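Local coordinates for protein putative aminomethyltransferase (Leptospirillum rubarum, PDB 3TTG) that is a putative aminomethyltransferase of the glycine cleavage T-protein family, and probably binds a folate cofactor through its folate-binding domain, at residues Val43-Lys56 with Asn95-Arg109. Residues are numbered along the deposited sequence; the frame is centred on the assembly and turned at random.
Sequences VSRPSIFVEGEDRK and NFEDKIALFPPAGTR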
loop_
_atom_site.group_PDB
_atom_site.type_symbol
_atom_site.label_atom_id
_atom_site.label_comp_id
_atom_site.label_asym_id
_atom_site.label_seq_id
_atom_site.Cartn_x
_atom_site.Cartn_y
_atom_site.Cartn_z
ATOM N N VAL A 43 -3.544 2.553 -14.152
ATOM C CA VAL A 43 -4.123 1.238 -13.930
ATOM C C VAL A 43 -4.622 1.235 -12.493
ATOM O O VAL A 43 -3.833 1.352 -11.561
ATOM C CB VAL A 43 -3.108 0.092 -14.213
ATOM C CG1 VAL A 43 -3.783 -1.267 -14.022
ATOM C CG2 VAL A 43 -2.524 0.208 -15.654
ATOM N N SER A 44 -5.899 1.119 -12.306
ATOM C CA SER A 44 -6.445 1.073 -10.955
ATOM C C SER A 44 -6.284 -0.298 -10.301
ATOM O O SER A 44 -6.022 -1.291 -10.984
ATOM C CB SER A 44 -7.936 1.363 -11.016
ATOM O OG SER A 44 -8.541 0.330 -11.759
ATOM N N ARG A 45 -6.511 -0.368 -8.973
ATOM C CA ARG A 45 -6.709 -1.668 -8.389
ATOM C C ARG A 45 -7.984 -2.310 -9.020
ATOM O O ARG A 45 -9.040 -1.659 -9.199
ATOM C CB ARG A 45 -6.893 -1.603 -6.892
ATOM C CG ARG A 45 -5.619 -1.323 -6.115
ATOM C CD ARG A 45 -5.784 -1.532 -4.625
ATOM N NE ARG A 45 -4.499 -1.423 -3.945
ATOM C CZ ARG A 45 -3.782 -2.393 -3.359
ATOM N NH1 ARG A 45 -4.248 -3.634 -3.284
ATOM N NH2 ARG A 45 -2.616 -2.112 -2.797
ATOM N N PRO A 46 -7.948 -3.607 -9.313
ATOM C CA PRO A 46 -9.194 -4.304 -9.706
ATOM C C PRO A 46 -10.245 -4.293 -8.593
ATOM O O PRO A 46 -9.929 -4.097 -7.427
ATOM C CB PRO A 46 -8.733 -5.769 -9.976
ATOM C CG PRO A 46 -7.248 -5.677 -10.124
ATOM C CD PRO A 46 -6.801 -4.535 -9.232
ATOM N N SER A 47 -11.503 -4.473 -8.972
ATOM C CA SER A 47 -12.700 -4.490 -8.108
ATOM C C SER A 47 -13.282 -5.851 -8.148
ATOM O O SER A 47 -14.014 -6.149 -9.084
ATOM C CB SER A 47 -13.728 -3.470 -8.639
ATOM O OG SER A 47 -13.357 -2.171 -8.266
ATOM N N ILE A 48 -12.952 -6.705 -7.182
ATOM C CA ILE A 48 -13.388 -8.104 -7.200
ATOM C C ILE A 48 -14.410 -8.342 -6.153
ATOM O O ILE A 48 -14.182 -8.023 -4.984
ATOM C CB ILE A 48 -12.188 -9.056 -6.966
ATOM C CG1 ILE A 48 -11.006 -8.785 -7.896
ATOM C CG2 ILE A 48 -12.633 -10.527 -7.051
ATOM C CD1 ILE A 48 -11.367 -8.863 -9.458
ATOM N N PHE A 49 -15.536 -8.925 -6.529
ATOM C CA PHE A 49 -16.590 -9.186 -5.529
ATOM C C PHE A 49 -16.771 -10.662 -5.307
ATOM O O PHE A 49 -16.650 -11.462 -6.244
ATOM C CB PHE A 49 -17.900 -8.525 -5.948
ATOM C CG PHE A 49 -17.789 -7.009 -5.835
ATOM C CD1 PHE A 49 -18.144 -6.357 -4.663
ATOM C CD2 PHE A 49 -17.100 -6.279 -6.787
ATOM C CE1 PHE A 49 -17.999 -4.972 -4.545
ATOM C CE2 PHE A 49 -16.949 -4.892 -6.663
ATOM C CZ PHE A 49 -17.370 -4.255 -5.537
ATOM N N VAL A 50 -17.043 -11.033 -4.049
ATOM C CA VAL A 50 -17.293 -12.413 -3.670
ATOM C C VAL A 50 -18.672 -12.494 -2.994
ATOM O O VAL A 50 -18.930 -11.848 -1.969
ATOM C CB VAL A 50 -16.197 -13.022 -2.789
ATOM C CG1 VAL A 50 -16.444 -14.525 -2.592
ATOM C CG2 VAL A 50 -14.825 -12.773 -3.400
ATOM N N GLU A 51 -19.526 -13.333 -3.538
ATOM C CA GLU A 51 -20.861 -13.555 -3.013
ATOM C C GLU A 51 -21.097 -15.006 -2.753
ATOM O O GLU A 51 -20.284 -15.854 -3.147
ATOM C CB GLU A 51 -21.872 -13.003 -4.023
ATOM C CG GLU A 51 -22.110 -13.866 -5.240
ATOM C CD GLU A 51 -22.999 -13.228 -6.303
ATOM O OE1 GLU A 51 -23.735 -13.987 -6.977
ATOM O OE2 GLU A 51 -22.974 -11.982 -6.455
ATOM N N GLY A 52 -22.161 -15.285 -2.021
ATOM C CA GLY A 52 -22.583 -16.649 -1.726
ATOM C C GLY A 52 -22.623 -16.927 -0.245
ATOM O O GLY A 52 -22.021 -16.218 0.558
ATOM N N GLU A 53 -23.323 -17.990 0.113
ATOM C CA GLU A 53 -23.526 -18.383 1.500
ATOM C C GLU A 53 -22.209 -18.730 2.219
ATOM O O GLU A 53 -22.100 -18.440 3.399
ATOM C CB GLU A 53 -24.504 -19.565 1.572
ATOM C CG GLU A 53 -25.922 -19.063 1.352
ATOM C CD GLU A 53 -26.908 -20.196 1.124
ATOM O OE1 GLU A 53 -26.647 -21.310 1.639
ATOM O OE2 GLU A 53 -27.902 -19.988 0.386
ATOM N N ASP A 54 -21.218 -19.296 1.510
ATOM C CA ASP A 54 -19.903 -19.641 2.105
ATOM C C ASP A 54 -18.823 -18.609 1.791
ATOM O O ASP A 54 -17.658 -18.908 2.004
ATOM C CB ASP A 54 -19.421 -21.001 1.586
ATOM C CG ASP A 54 -20.331 -22.170 1.951
ATOM O OD1 ASP A 54 -21.054 -22.072 2.974
ATOM O OD2 ASP A 54 -20.331 -23.169 1.211
ATOM N N ARG A 55 -19.179 -17.379 1.407
ATOM C CA ARG A 55 -18.168 -16.374 1.052
ATOM C C ARG A 55 -17.197 -16.080 2.197
ATOM O O ARG A 55 -16.019 -15.900 1.953
ATOM C CB ARG A 55 -18.822 -15.069 0.550
ATOM C CG ARG A 55 -19.606 -14.301 1.585
ATOM C CD ARG A 55 -20.466 -13.219 0.995
ATOM N NE ARG A 55 -21.196 -12.464 2.020
ATOM C CZ ARG A 55 -22.291 -12.865 2.668
ATOM N NH1 ARG A 55 -22.809 -14.070 2.447
ATOM N NH2 ARG A 55 -22.862 -12.079 3.557
ATOM N N LYS A 56 -17.694 -16.047 3.429
ATOM C CA LYS A 56 -16.909 -15.624 4.596
ATOM C C LYS A 56 -15.893 -16.680 4.987
ATOM O O LYS A 56 -14.734 -16.388 5.147
ATOM C CB LYS A 56 -17.866 -15.304 5.777
ATOM C CG LYS A 56 -18.717 -14.039 5.553
ATOM C CD LYS A 56 -18.239 -12.812 6.382
ATOM C CE LYS A 56 -19.262 -11.685 6.436
ATOM N NZ LYS A 56 -18.896 -10.535 5.550
ATOM N N ASN A 95 -17.046 -4.879 3.120
ATOM C CA ASN A 95 -18.320 -5.614 3.097
ATOM C C ASN A 95 -19.432 -4.697 2.647
ATOM O O ASN A 95 -19.505 -3.569 3.120
ATOM C CB ASN A 95 -18.683 -6.141 4.487
ATOM C CG ASN A 95 -17.616 -6.964 5.131
ATOM O OD1 ASN A 95 -17.632 -8.196 5.076
ATOM N ND2 ASN A 95 -16.666 -6.301 5.759
ATOM N N PHE A 96 -20.335 -5.176 1.808
ATOM C CA PHE A 96 -21.491 -4.386 1.414
ATOM C C PHE A 96 -22.569 -5.328 1.061
ATOM O O PHE A 96 -22.315 -6.233 0.269
ATOM C CB PHE A 96 -21.190 -3.419 0.254
ATOM C CG PHE A 96 -22.213 -2.308 0.219
ATOM C CD1 PHE A 96 -22.096 -1.212 1.064
ATOM C CD2 PHE A 96 -23.357 -2.423 -0.550
ATOM C CE1 PHE A 96 -23.092 -0.241 1.115
ATOM C CE2 PHE A 96 -24.347 -1.442 -0.507
ATOM C CZ PHE A 96 -24.207 -0.359 0.322
ATOM N N GLU A 97 -23.777 -5.147 1.657
ATOM C CA GLU A 97 -24.899 -6.049 1.461
ATOM C C GLU A 97 -24.405 -7.487 1.800
ATOM O O GLU A 97 -23.696 -7.660 2.797
ATOM C CB GLU A 97 -25.482 -5.926 0.015
ATOM C CG GLU A 97 -26.317 -4.689 -0.263
ATOM C CD GLU A 97 -27.069 -4.786 -1.581
ATOM O OE1 GLU A 97 -26.460 -4.499 -2.639
ATOM O OE2 GLU A 97 -28.248 -5.212 -1.560
ATOM N N ASP A 98 -24.660 -8.453 0.911
ATOM C CA ASP A 98 -24.258 -9.844 1.036
ATOM C C ASP A 98 -23.031 -10.109 0.137
ATOM O O ASP A 98 -22.965 -11.148 -0.503
ATOM C CB ASP A 98 -25.455 -10.735 0.610
ATOM C CG ASP A 98 -26.674 -10.546 1.497
ATOM O OD1 ASP A 98 -26.571 -10.833 2.717
ATOM O OD2 ASP A 98 -27.731 -10.106 0.972
ATOM N N LYS A 99 -22.111 -9.143 0.029
ATOM C CA LYS A 99 -20.900 -9.281 -0.788
ATOM C C LYS A 99 -19.650 -8.855 -0.035
ATOM O O LYS A 99 -19.697 -7.947 0.785
ATOM C CB LYS A 99 -20.987 -8.455 -2.085
ATOM C CG LYS A 99 -21.863 -9.075 -3.136
ATOM C CD LYS A 99 -21.724 -8.373 -4.500
ATOM C CE LYS A 99 -22.754 -7.289 -4.755
ATOM N NZ LYS A 99 -23.907 -7.804 -5.530
ATOM N N ILE A 100 -18.505 -9.500 -0.352
ATOM C CA ILE A 100 -17.188 -9.082 0.147
ATOM C C ILE A 100 -16.504 -8.425 -1.046
ATOM O O ILE A 100 -16.519 -9.005 -2.130
ATOM C CB ILE A 100 -16.357 -10.239 0.785
ATOM C CG1 ILE A 100 -17.083 -10.786 2.048
ATOM C CG2 ILE A 100 -14.971 -9.724 1.200
ATOM C CD1 ILE A 100 -16.602 -12.227 2.574
ATOM N N ALA A 101 -16.037 -7.170 -0.910
ATOM C CA ALA A 101 -15.306 -6.456 -1.985
ATOM C C ALA A 101 -13.815 -6.557 -1.735
ATOM O O ALA A 101 -13.397 -6.307 -0.630
ATOM C CB ALA A 101 -15.728 -4.997 -2.022
ATOM N N LEU A 102 -13.031 -6.952 -2.726
ATOM C CA LEU A 102 -11.605 -7.108 -2.618
ATOM C C LEU A 102 -10.966 -6.280 -3.660
ATOM O O LEU A 102 -11.329 -6.360 -4.853
ATOM C CB LEU A 102 -11.152 -8.604 -2.788
ATOM C CG LEU A 102 -11.757 -9.600 -1.825
ATOM C CD1 LEU A 102 -11.454 -11.040 -2.256
ATOM C CD2 LEU A 102 -11.272 -9.349 -0.400
ATOM N N PHE A 103 -9.948 -5.548 -3.246
ATOM C CA PHE A 103 -9.174 -4.676 -4.168
ATOM C C PHE A 103 -7.705 -5.100 -4.137
ATOM O O PHE A 103 -6.910 -4.589 -3.329
ATOM C CB PHE A 103 -9.344 -3.218 -3.826
ATOM C CG PHE A 103 -10.804 -2.837 -3.833
ATOM C CD1 PHE A 103 -11.369 -2.216 -4.932
ATOM C CD2 PHE A 103 -11.589 -3.009 -2.701
ATOM C CE1 PHE A 103 -12.722 -1.886 -4.948
ATOM C CE2 PHE A 103 -12.922 -2.610 -2.685
ATOM C CZ PHE A 103 -13.503 -2.115 -3.839
ATOM N N PRO A 104 -7.339 -6.071 -5.000
ATOM C CA PRO A 104 -5.938 -6.516 -5.082
ATOM C C PRO A 104 -5.073 -5.497 -5.843
ATOM O O PRO A 104 -5.568 -4.442 -6.205
ATOM C CB PRO A 104 -6.065 -7.832 -5.817
ATOM C CG PRO A 104 -7.131 -7.548 -6.807
ATOM C CD PRO A 104 -8.153 -6.782 -6.008
ATOM N N PRO A 105 -3.772 -5.734 -5.986
ATOM C CA PRO A 105 -2.923 -4.732 -6.632
ATOM C C PRO A 105 -3.234 -4.503 -8.102
ATOM O O PRO A 105 -3.630 -5.424 -8.807
ATOM C CB PRO A 105 -1.503 -5.336 -6.499
ATOM C CG PRO A 105 -1.597 -6.339 -5.377
ATOM C CD PRO A 105 -2.963 -6.882 -5.467
ATOM N N ALA A 106 -2.929 -3.301 -8.592
ATOM C CA ALA A 106 -3.048 -2.986 -10.017
ATOM C C ALA A 106 -2.355 -4.030 -10.870
ATOM O O ALA A 106 -1.273 -4.473 -10.538
ATOM C CB ALA A 106 -2.435 -1.576 -10.294
ATOM N N GLY A 107 -2.989 -4.429 -11.955
ATOM C CA GLY A 107 -2.416 -5.372 -12.890
ATOM C C GLY A 107 -2.517 -6.841 -12.496
ATOM O O GLY A 107 -2.013 -7.662 -13.225
ATOM N N THR A 108 -3.227 -7.193 -11.416
ATOM C CA THR A 108 -3.356 -8.602 -10.958
ATOM C C THR A 108 -4.768 -9.196 -11.126
ATOM O O THR A 108 -5.035 -10.297 -10.588
ATOM C CB THR A 108 -2.945 -8.699 -9.473
ATOM O OG1 THR A 108 -3.928 -8.109 -8.616
ATOM C CG2 THR A 108 -1.575 -8.148 -9.211
ATOM N N ARG A 109 -5.663 -8.538 -11.892
ATOM C CA ARG A 109 -7.060 -8.955 -11.930
ATOM C C ARG A 109 -7.236 -10.455 -12.244
ATOM O O ARG A 109 -8.016 -11.116 -11.549
ATOM C CB ARG A 109 -7.958 -8.095 -12.829
ATOM C CG ARG A 109 -7.807 -8.247 -14.290
ATOM C CD ARG A 109 -8.474 -7.083 -15.071
ATOM N NE ARG A 109 -9.932 -7.224 -15.069
ATOM C CZ ARG A 109 -10.777 -6.559 -15.853
ATOM N NH1 ARG A 109 -10.328 -5.659 -16.720
ATOM N NH2 ARG A 109 -12.081 -6.791 -15.776
HETATM O O HOH W 1 -24.089 -13.352 -1.245
HETATM O O HOH W 2 -20.512 -9.935 3.134
#
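Pro-105 CA lies over one face of the Arg-45 guanidinium, offset toward its rim, while near the plane of the group, at its edge, NH1 gives a hydrogen bond to Phe-103 O (2.8 Å), bent to 146° at the hydrogen. The Arg-55 guanidinium, at the far end of the contact, has Asp-98 O 3.3 Å above one face; its in-plane edge serves Gly-52 O through NH1 and water 2 through NE. Here a side chain reinforces its own turn: Gly-52 to Arg-55 is a type I turn whose carbonyl, Gly-52 O, also accepts from Arg-55 N, the two donors arriving from opposite faces of its plane. Arg-45 NH1 forms a salt bridge with Asp-90 as well, so an alanine in place of Arg-45, lacking the CG and CD that lie beside Pro-104 O, would probably leave both that carboxylate and Phe-103 O without this partner.

Between these ends runs a short antiparallel ladder. Ile-48 N to Leu-102 O is 2.9 Å and Leu-102 N to Ile-48 O 2.8 Å; Val-50 and Ile-100 exchange a like pair of bonds. In the non-hydrogen-bonded pair of Phe-49 with Ala-101, Phe-49 has its CG anti to the carbonyl carbon (chi1 -70°), which brings CE1 to 3.4 Å from Ala-101 CB, an oblique approach. On the other face Val-50 CG2 touches Leu-102 CD1 at 4.0 Å. Beyond the strands, Pro-46 CG meets Pro-104 CG at 3.8 Å.

Within the folate-binding domain, strands 48-51 and 99-103 are neighbours in a five-stranded antiparallel sheet: 99-103 pairs onward with 87-96, and 48-51 with 127-130. Helix 55-60 covers the Val-50 and Leu-102 face through Leu-59, whereas Ala-101 and Phe-103 touch Phe-162 of strand 161-164.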